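Local structure of putative branched-chain amino acid ABC transporter, periplasmic branched-chain amino acid-binding protein (Pseudomonas protegens Pf-5, 4RU0) at residues T40-A45 and E80-W85. The protein probably serves as the periplasmic solute-binding component of an ABC transporter, capturing a branched-chain amino acid or related small molecule for uptake. Residues are numbered along the deposited sequence; the frame is centred on the assembly and turned at random.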
loop_
_atom_site.group_PDB
_atom_site.type_symbol
_atom_site.label_atom_id
_atom_site.label_comp_id
_atom_site.label_asym_id
_atom_site.label_seq_id
_atom_site.Cartn_x
_atom_site.Cartn_y
_atom_site.Cartn_z
ATOM N N THR A 40 -13.912 8.169 1.128
ATOM C CA THR A 40 -13.373 8.283 2.479
ATOM C C THR A 40 -14.351 7.809 3.541
ATOM O O THR A 40 -15.562 7.770 3.311
ATOM C CB THR A 40 -12.982 9.743 2.802
ATOM O OG1 THR A 40 -14.157 10.564 2.792
ATOM C CG2 THR A 40 -11.981 10.277 1.784
ATOM N N TYR A 41 -13.819 7.444 4.704
ATOM C CA TYR A 41 -14.656 7.173 5.863
ATOM C C TYR A 41 -14.302 8.115 7.010
ATOM O O TYR A 41 -13.136 8.250 7.377
ATOM C CB TYR A 41 -14.539 5.707 6.312
ATOM C CG TYR A 41 -13.148 5.109 6.264
ATOM C CD1 TYR A 41 -12.272 5.237 7.337
ATOM C CD2 TYR A 41 -12.722 4.382 5.158
ATOM C CE1 TYR A 41 -11.006 4.677 7.299
ATOM C CE2 TYR A 41 -11.459 3.821 5.110
ATOM C CZ TYR A 41 -10.604 3.971 6.182
ATOM O OH TYR A 41 -9.347 3.416 6.131
ATOM N N ARG A 42 -15.320 8.774 7.555
ATOM C CA ARG A 42 -15.143 9.659 8.702
ATOM C C ARG A 42 -16.090 9.271 9.826
ATOM O O ARG A 42 -16.229 9.985 10.816
ATOM C CB ARG A 42 -15.364 11.115 8.298
ATOM C CG ARG A 42 -14.306 11.635 7.347
ATOM C CD ARG A 42 -14.607 13.044 6.887
ATOM N NE ARG A 42 -13.541 13.560 6.034
ATOM C CZ ARG A 42 -12.414 14.094 6.492
ATOM N NH1 ARG A 42 -12.206 14.182 7.800
ATOM N NH2 ARG A 42 -11.497 14.541 5.643
ATOM N N VAL A 43 -16.741 8.127 9.660
ATOM C CA VAL A 43 -17.649 7.596 10.664
ATOM C C VAL A 43 -17.220 6.180 11.011
ATOM O O VAL A 43 -16.769 5.437 10.141
ATOM C CB VAL A 43 -19.110 7.599 10.163
ATOM C CG1 VAL A 43 -20.062 7.132 11.258
ATOM C CG2 VAL A 43 -19.497 8.988 9.674
ATOM N N GLY A 44 -17.341 5.806 12.279
ATOM C CA GLY A 44 -17.026 4.449 12.689
ATOM C C GLY A 44 -15.687 4.311 13.384
ATOM O O GLY A 44 -15.008 5.303 13.657
ATOM N N ALA A 45 -15.305 3.066 13.652
ATOM C CA ALA A 45 -14.128 2.768 14.459
ATOM C C ALA A 45 -12.818 3.170 13.786
ATOM O O ALA A 45 -11.834 3.480 14.462
ATOM C CB ALA A 45 -14.102 1.287 14.802
ATOM N N GLU A 80 -15.604 14.550 -1.458
ATOM C CA GLU A 80 -15.623 13.360 -0.626
ATOM C C GLU A 80 -16.980 12.676 -0.636
ATOM O O GLU A 80 -18.023 13.331 -0.635
ATOM C CB GLU A 80 -15.239 13.711 0.810
ATOM C CG GLU A 80 -13.823 13.333 1.180
ATOM C CD GLU A 80 -13.405 13.891 2.526
ATOM O OE1 GLU A 80 -13.468 13.150 3.532
ATOM O OE2 GLU A 80 -13.010 15.073 2.577
ATOM N N CYS A 81 -16.955 11.350 -0.643
ATOM C CA CYS A 81 -18.160 10.557 -0.468
ATOM C C CYS A 81 -17.921 9.576 0.678
ATOM O O CYS A 81 -16.895 8.901 0.716
ATOM C CB CYS A 81 -18.524 9.822 -1.759
ATOM S SG CYS A 81 -19.988 8.756 -1.648
ATOM N N GLU A 82 -18.857 9.520 1.619
ATOM C CA GLU A 82 -18.709 8.665 2.792
ATOM C C GLU A 82 -18.948 7.195 2.453
ATOM O O GLU A 82 -20.020 6.825 1.977
ATOM C CB GLU A 82 -19.667 9.112 3.895
ATOM C CG GLU A 82 -19.557 8.302 5.177
ATOM C CD GLU A 82 -18.170 8.367 5.804
ATOM O OE1 GLU A 82 -17.508 9.428 5.714
ATOM O OE2 GLU A 82 -17.748 7.349 6.389
ATOM N N THR A 83 -17.946 6.358 2.706
ATOM C CA THR A 83 -18.039 4.937 2.382
ATOM C C THR A 83 -18.242 4.088 3.635
ATOM O O THR A 83 -18.602 2.912 3.547
ATOM C CB THR A 83 -16.776 4.442 1.645
ATOM O OG1 THR A 83 -15.684 4.339 2.570
ATOM C CG2 THR A 83 -16.409 5.405 0.519
ATOM N N GLU A 84 -18.000 4.694 4.795
ATOM C CA GLU A 84 -18.132 4.024 6.087
ATOM C C GLU A 84 -17.364 2.707 6.148
ATOM O O GLU A 84 -17.747 1.797 6.889
ATOM C CB GLU A 84 -19.604 3.774 6.408
ATOM C CG GLU A 84 -20.463 5.018 6.309
ATOM C CD GLU A 84 -21.796 4.864 7.011
ATOM O OE1 GLU A 84 -21.899 3.988 7.898
ATOM O OE2 GLU A 84 -22.738 5.617 6.680
ATOM N N TRP A 85 -16.300 2.611 5.350
ATOM C CA TRP A 85 -15.405 1.456 5.351
ATOM C C TRP A 85 -16.100 0.168 4.862
ATOM O O TRP A 85 -15.552 -0.930 4.994
ATOM C CB TRP A 85 -14.816 1.266 6.760
ATOM C CG TRP A 85 -13.602 0.380 6.837
ATOM C CD1 TRP A 85 -12.317 0.713 6.509
ATOM C CD2 TRP A 85 -13.560 -0.977 7.298
ATOM N NE1 TRP A 85 -11.482 -0.359 6.723
ATOM C CE2 TRP A 85 -12.219 -1.409 7.207
ATOM C CE3 TRP A 85 -14.528 -1.872 7.772
ATOM C CZ2 TRP A 85 -11.822 -2.697 7.575
ATOM C CZ3 TRP A 85 -14.131 -3.149 8.135
ATOM C CH2 TRP A 85 -12.790 -3.549 8.035
#
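At the carboxy-terminal ends of the parallel strands 34-40 and 76-82, in a periplasmic binding protein of the leucine-binding family, Thr40 and Glu82 form a parallel bridge; the chain after Thr40 brings Tyr41 to the ligand pocket, with residues 83-85 packed against it. Thr40 bonds to both flanks of its bridge partner: its N donates to Cys81 O (3.1 Å), and its O receives Thr83 N (2.8 Å). Two residues past Thr40, a carboxylate, not a backbone carbonyl, receives the N-H. With CG anti to its own N (chi1 -178°) and a bend at chi2, Glu82 turns its acid back to Arg42 N, which donates to the syn lone pair of OE1 at 2.9 Å and more weakly to OE2. Glu82 OE2 also accepts a weak bond from Glu84 N, just after its own strand. Toward the pocket, the rings of Tyr41 and Trp85 make a T-shaped pair, planes at 87°, in which the five-membered edge of the indole meets the phenol face near its rim. Tyr41 OH reaches the bound pentaoxaheptadecane through a weak hydrogen bond, while Trp54 of helix 47-67 also packs edge-to-face with Tyr41, and Tyr46 stacks on Trp85. Farther from the pocket, the extended chain of Arg42 brings its guanidinium edge to Glu80, the two charged planes 47° apart, while NH2 has a second acid in Asp315. Glu80 OE1 is gripped from two directions: Arg42 NE donates to the syn lone pair of this oxygen in a salt bridge, and Thr40 OG1 donates to its anti lone pair at 2.8 Å.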